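Local coordinates for ATP:cob(I)alamin adenosyltransferase, putative (Burkholderia thailandensis, PDB 2ZHZ), which probably transfers the adenosyl group of ATP to reduced cobalamin, yielding adenosylcobalamin, as a trimeric PduO-type adenosyltransferase, at residues R130-R133 and S134-L138; V123-T126 and V127-A131. One frame throughout, in Å; residues are numbered along the deposited sequence.

Contact 1: R130-R133 and S134-L138; sequences RAER and SIVAL. With ATP (adenosine-5'-triphosphate), chain H.
Ala131 O is met by two groups from the next turn: Ile135 N donates to Ala131 O at 2.9 Å, and Ser134 OG lies 2.9 Å from Ala131 O. Asp38 is a second acceptor within reach of the hydroxyl, whose one proton could go to either. The CG1 branch of Ile135 lies alongside, CG1 3.1 Å from Ala131 O. The i to i+4 ladder continues with Val136 N to Glu132 O and Ala137 N to Arg133 O. All this belongs to helix 116-141 of a helix bundle, whose neighbours 31-50 and 147-169 pack against it. From this turn two side chains read the adenine of ATP. Glu132 runs out fully extended, CG anti to the backbone N (chi1 178°), and its OE1 accepts from ATP N6 at 3.0 Å. OE2 forms a salt bridge with Lys28 of the second subunit, which holds the carboxylate in place. Arg133 comes to the base edge, where NH1 donates to ATP N1 at 2.8 Å with a bent N-H...N angle of 148°. One guanidinium face rests over Arg130, with Arg130 CA 3.3 Å above the Arg133 plane, and a bend at chi3 (-62°) turns the group back toward the helix.

Contact 2: V123-T126 and V127-A131; sequences VCRT and VCRRA. With ATP (adenosine-5'-triphosphate), chain H.
Backbone bonds first: Val127 N donates to Val123 O at 2.9 Å, and Cys128, Arg129 and Arg130 repeat the step to Cys124, Arg125 and Thr126. Val123 O takes a second donor, Thr126 OG1, also at 2.9 Å. That bond depends on chi1 of Thr126 (61°), which sets OG1 between N and the carbonyl carbon and folds the hydroxyl back over the preceding turn. Apolar packing is modest: the two valines lie side by side, Val123 CG1 reaching Val127 CG2 at 4.2 Å, while Val48 of the second subunit packs on Val123. Arg125 and Arg129 run alongside each other, with their guanidinium planes 47° apart and Arg125 NH1 4.2 Å from Arg129 NE. Each charge has an anionic partner: Asp40 of the second subunit for Arg125, the alpha phosphate for Arg129. Within these two segments Arg129 holds the ligand, through guanidinium and carbonyl. Its guanidinium lays a face over the adenine, ATP C5 standing 3.4 Å above the plane, and NH2 reaches ATP O1A at 3.2 Å in a nearly straight bond (169°). NH1 donates to ATP O5' at 3.1 Å, and Arg129 O accepts from ATP N6 at 2.9 Å. Arg129 thus spans base and alpha phosphate in the intersubunit ATP site of this PduO-type transferase.

In the fold
Coming from the N terminus, the chain lays down helix 31-50 and two further helices before entering helix 116-141, which carries both contacts. Contact 2 comes first and contact 1 follows, sharing Arg130 and Ala131, with centres about 11 Å apart. Neither closes a loop, and they overlap in sequence without crossing: each is a local step along the same helix. On its flanks the helix packs against 31-50, already made, and 147-169, still to come, whose Asn153 binds magnesium and touches Glu132. Together with Asn153 the two contacts line one side of the ATP pocket. The second subunit supplies Arg11, Gly13, Thr18, Gly19 and Lys28, so ATP bridges two chains of the trimer.

Contact 1: R130-R133 and S134-L138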
loop_
_atom_site.group_PDB
_atom_site.type_symbol
_atom_site.label_atom_id
_atom_site.label_comp_id
_atom_site.label_asym_id
_atom_site.label_seq_id
_atom_site.Cartn_x
_atom_site.Cartn_y
_atom_site.Cartn_z
ATOM N N ARG B 130 -0.923 3.228 8.617
ATOM C CA ARG B 130 0.310 2.451 8.553
ATOM C C ARG B 130 1.474 3.440 8.734
ATOM O O ARG B 130 2.447 3.155 9.437
ATOM C CB ARG B 130 0.405 1.719 7.200
ATOM C CG ARG B 130 1.764 1.088 6.891
ATOM C CD ARG B 130 1.629 -0.203 6.063
ATOM N NE ARG B 130 0.933 -0.057 4.779
ATOM C CZ ARG B 130 1.472 0.433 3.662
ATOM N NH1 ARG B 130 2.731 0.852 3.642
ATOM N NH2 ARG B 130 0.763 0.461 2.541
ATOM N N ALA B 131 1.367 4.611 8.109
ATOM C CA ALA B 131 2.410 5.628 8.242
ATOM C C ALA B 131 2.476 6.111 9.689
ATOM O O ALA B 131 3.556 6.408 10.205
ATOM C CB ALA B 131 2.135 6.807 7.305
ATOM N N GLU B 132 1.323 6.191 10.348
ATOM C CA GLU B 132 1.304 6.627 11.736
ATOM C C GLU B 132 2.093 5.646 12.595
ATOM O O GLU B 132 2.859 6.050 13.468
ATOM C CB GLU B 132 -0.132 6.741 12.268
ATOM C CG GLU B 132 -0.181 7.141 13.741
ATOM C CD GLU B 132 -1.589 7.351 14.263
ATOM O OE1 GLU B 132 -2.533 6.744 13.711
ATOM O OE2 GLU B 132 -1.748 8.108 15.246
ATOM N N ARG B 133 1.918 4.351 12.345
ATOM C CA ARG B 133 2.641 3.346 13.120
ATOM C C ARG B 133 4.153 3.455 12.923
ATOM O O ARG B 133 4.911 3.354 13.884
ATOM C CB ARG B 133 2.153 1.934 12.765
ATOM C CG ARG B 133 0.670 1.715 13.070
ATOM C CD ARG B 133 0.284 0.236 13.033
ATOM N NE ARG B 133 0.476 -0.381 11.721
ATOM C CZ ARG B 133 -0.372 -0.284 10.700
ATOM N NH1 ARG B 133 -1.494 0.413 10.814
ATOM N NH2 ARG B 133 -0.099 -0.906 9.559
ATOM N N SER B 134 4.597 3.677 11.688
ATOM C CA SER B 134 6.029 3.795 11.430
ATOM C C SER B 134 6.605 5.105 11.976
ATOM O O SER B 134 7.776 5.169 12.348
ATOM C CB SER B 134 6.324 3.645 9.927
ATOM O OG SER B 134 5.604 4.574 9.142
ATOM N N ILE B 135 5.780 6.146 12.037
ATOM C CA ILE B 135 6.222 7.425 12.581
ATOM C C ILE B 135 6.341 7.276 14.103
ATOM O O ILE B 135 7.268 7.803 14.718
ATOM C CB ILE B 135 5.222 8.551 12.227
ATOM C CG1 ILE B 135 5.355 8.896 10.741
ATOM C CG2 ILE B 135 5.473 9.785 13.102
ATOM C CD1 ILE B 135 4.266 9.816 10.217
ATOM N N VAL B 136 5.404 6.549 14.704
ATOM C CA VAL B 136 5.432 6.315 16.145
ATOM C C VAL B 136 6.652 5.461 16.502
ATOM O O VAL B 136 7.287 5.661 17.540
ATOM C CB VAL B 136 4.146 5.596 16.617
ATOM C CG1 VAL B 136 4.309 5.105 18.051
ATOM C CG2 VAL B 136 2.967 6.547 16.523
ATOM N N ALA B 137 6.975 4.509 15.631
ATOM C CA ALA B 137 8.120 3.630 15.846
ATOM C C ALA B 137 9.421 4.421 15.754
ATOM O O ALA B 137 10.355 4.191 16.520
ATOM C CB ALA B 137 8.117 2.503 14.812
ATOM N N LEU B 138 9.485 5.345 14.802
ATOM C CA LEU B 138 10.672 6.165 14.633
ATOM C C LEU B 138 10.876 7.044 15.863
ATOM O O LEU B 138 11.999 7.201 16.344
ATOM C CB LEU B 138 10.537 7.048 13.392
ATOM C CG LEU B 138 11.610 8.133 13.239
ATOM C CD1 LEU B 138 12.989 7.486 13.132
ATOM C CD2 LEU B 138 11.309 8.978 12.014
HETATM P PG ATP H . -7.865 9.154 18.296
HETATM O O1G ATP H . -6.576 9.831 18.655
HETATM O O2G ATP H . -9.067 9.825 18.894
HETATM O O3G ATP H . -8.022 9.044 16.804
HETATM P PB ATP H . -6.786 6.500 18.524
HETATM O O1B ATP H . -5.804 7.016 17.513
HETATM O O2B ATP H . -6.240 5.899 19.796
HETATM O O3B ATP H . -7.857 7.656 18.910
HETATM P PA ATP H . -8.606 5.539 16.453
HETATM O O1A ATP H . -7.776 6.208 15.413
HETATM O O2A ATP H . -9.973 6.084 16.785
HETATM O O3A ATP H . -7.757 5.383 17.848
HETATM O "O5'" ATP H . -8.756 4.003 16.000
HETATM C "C5'" ATP H . -9.724 3.153 16.605
HETATM C "C4'" ATP H . -9.127 1.780 16.896
HETATM O "O4'" ATP H . -8.150 1.379 15.903
HETATM C "C3'" ATP H . -8.453 1.720 18.264
HETATM O "O3'" ATP H . -9.196 0.863 19.139
HETATM C "C2'" ATP H . -7.034 1.238 17.997
HETATM O "O2'" ATP H . -6.807 0.002 18.692
HETATM C "C1'" ATP H . -6.891 1.052 16.497
HETATM N N9 ATP H . -5.836 1.954 15.909
HETATM C C8 ATP H . -5.552 3.233 16.277
HETATM N N7 ATP H . -4.551 3.761 15.535
HETATM C C5 ATP H . -4.164 2.816 14.662
HETATM C C6 ATP H . -3.147 2.703 13.571
HETATM N N6 ATP H . -2.336 3.743 13.277
HETATM N N1 ATP H . -3.064 1.515 12.880
HETATM C C2 ATP H . -3.879 0.447 13.161
HETATM N N3 ATP H . -4.828 0.488 14.142
HETATM C C4 ATP H . -5.014 1.620 14.910
#

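Contact 2: V123-T126 and V127-A131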
loop_
_atom_site.group_PDB
_atom_site.type_symbol
_atom_site.label_atom_id
_atom_site.label_comp_id
_atom_site.label_asym_id
_atom_site.label_seq_id
_atom_site.Cartn_x
_atom_site.Cartn_y
_atom_site.Cartn_z
ATOM N N VAL B 123 -8.651 3.227 1.352
ATOM C CA VAL B 123 -7.319 2.658 1.182
ATOM C C VAL B 123 -6.335 3.717 1.691
ATOM O O VAL B 123 -5.388 3.401 2.410
ATOM C CB VAL B 123 -7.017 2.325 -0.298
ATOM C CG1 VAL B 123 -5.513 2.101 -0.491
ATOM C CG2 VAL B 123 -7.786 1.061 -0.711
ATOM N N CYS B 124 -6.568 4.977 1.328
ATOM C CA CYS B 124 -5.699 6.061 1.783
ATOM C C CYS B 124 -5.696 6.092 3.310
ATOM O O CYS B 124 -4.648 6.253 3.936
ATOM C CB CYS B 124 -6.179 7.416 1.242
ATOM S SG CYS B 124 -5.958 7.629 -0.537
ATOM N N ARG B 125 -6.877 5.934 3.900
ATOM C CA ARG B 125 -7.029 5.933 5.350
ATOM C C ARG B 125 -6.151 4.860 5.998
ATOM O O ARG B 125 -5.418 5.143 6.949
ATOM C CB ARG B 125 -8.502 5.701 5.719
ATOM C CG ARG B 125 -8.786 5.523 7.212
ATOM C CD ARG B 125 -10.260 5.200 7.436
ATOM N NE ARG B 125 -10.635 3.945 6.784
ATOM C CZ ARG B 125 -10.363 2.740 7.275
ATOM N NH1 ARG B 125 -9.718 2.621 8.432
ATOM N NH2 ARG B 125 -10.721 1.652 6.606
ATOM N N THR B 126 -6.209 3.636 5.477
ATOM C CA THR B 126 -5.411 2.555 6.045
ATOM C C THR B 126 -3.911 2.726 5.806
ATOM O O THR B 126 -3.108 2.354 6.657
ATOM C CB THR B 126 -5.859 1.171 5.519
ATOM O OG1 THR B 126 -5.703 1.115 4.094
ATOM C CG2 THR B 126 -7.307 0.916 5.883
ATOM N N VAL B 127 -3.521 3.276 4.660
ATOM C CA VAL B 127 -2.100 3.481 4.417
ATOM C C VAL B 127 -1.635 4.616 5.335
ATOM O O VAL B 127 -0.499 4.621 5.813
ATOM C CB VAL B 127 -1.817 3.839 2.941
ATOM C CG1 VAL B 127 -0.329 4.142 2.751
ATOM C CG2 VAL B 127 -2.240 2.670 2.034
ATOM N N CYS B 128 -2.525 5.569 5.597
ATOM C CA CYS B 128 -2.184 6.681 6.483
ATOM C C CYS B 128 -1.922 6.144 7.888
ATOM O O CYS B 128 -0.973 6.562 8.558
ATOM C CB CYS B 128 -3.323 7.706 6.533
ATOM S SG CYS B 128 -3.003 9.110 7.640
ATOM N N ARG B 129 -2.763 5.215 8.331
ATOM C CA ARG B 129 -2.608 4.632 9.663
ATOM C C ARG B 129 -1.332 3.796 9.750
ATOM O O ARG B 129 -0.735 3.672 10.823
ATOM C CB ARG B 129 -3.846 3.803 10.012
ATOM C CG ARG B 129 -5.073 4.681 10.229
ATOM C CD ARG B 129 -6.368 3.913 10.079
ATOM N NE ARG B 129 -6.690 3.115 11.255
ATOM C CZ ARG B 129 -7.092 3.631 12.412
ATOM N NH1 ARG B 129 -7.374 2.835 13.427
ATOM N NH2 ARG B 129 -7.211 4.948 12.554
ATOM N N ARG B 130 -0.923 3.228 8.617
ATOM C CA ARG B 130 0.310 2.451 8.553
ATOM C C ARG B 130 1.474 3.440 8.734
ATOM O O ARG B 130 2.447 3.155 9.437
ATOM C CB ARG B 130 0.405 1.719 7.200
ATOM C CG ARG B 130 1.764 1.088 6.891
ATOM C CD ARG B 130 1.629 -0.203 6.063
ATOM N NE ARG B 130 0.933 -0.057 4.779
ATOM C CZ ARG B 130 1.472 0.433 3.662
ATOM N NH1 ARG B 130 2.731 0.852 3.642
ATOM N NH2 ARG B 130 0.763 0.461 2.541
ATOM N N ALA B 131 1.367 4.611 8.109
ATOM C CA ALA B 131 2.410 5.628 8.242
ATOM C C ALA B 131 2.476 6.111 9.689
ATOM O O ALA B 131 3.556 6.408 10.205
ATOM C CB ALA B 131 2.135 6.807 7.305
HETATM P PG ATP H . -7.865 9.154 18.296
HETATM O O1G ATP H . -6.576 9.831 18.655
HETATM O O2G ATP H . -9.067 9.825 18.894
HETATM O O3G ATP H . -8.022 9.044 16.804
HETATM P PB ATP H . -6.786 6.500 18.524
HETATM O O1B ATP H . -5.804 7.016 17.513
HETATM O O2B ATP H . -6.240 5.899 19.796
HETATM O O3B ATP H . -7.857 7.656 18.910
HETATM P PA ATP H . -8.606 5.539 16.453
HETATM O O1A ATP H . -7.776 6.208 15.413
HETATM O O2A ATP H . -9.973 6.084 16.785
HETATM O O3A ATP H . -7.757 5.383 17.848
HETATM O "O5'" ATP H . -8.756 4.003 16.000
HETATM C "C5'" ATP H . -9.724 3.153 16.605
HETATM C "C4'" ATP H . -9.127 1.780 16.896
HETATM O "O4'" ATP H . -8.150 1.379 15.903
HETATM C "C3'" ATP H . -8.453 1.720 18.264
HETATM O "O3'" ATP H . -9.196 0.863 19.139
HETATM C "C2'" ATP H . -7.034 1.238 17.997
HETATM O "O2'" ATP H . -6.807 0.002 18.692
HETATM C "C1'" ATP H . -6.891 1.052 16.497
HETATM N N9 ATP H . -5.836 1.954 15.909
HETATM C C8 ATP H . -5.552 3.233 16.277
HETATM N N7 ATP H . -4.551 3.761 15.535
HETATM C C5 ATP H . -4.164 2.816 14.662
HETATM C C6 ATP H . -3.147 2.703 13.571
HETATM N N6 ATP H . -2.336 3.743 13.277
HETATM N N1 ATP H . -3.064 1.515 12.880
HETATM C C2 ATP H . -3.879 0.447 13.161
HETATM N N3 ATP H . -4.828 0.488 14.142
HETATM C C4 ATP H . -5.014 1.620 14.910
#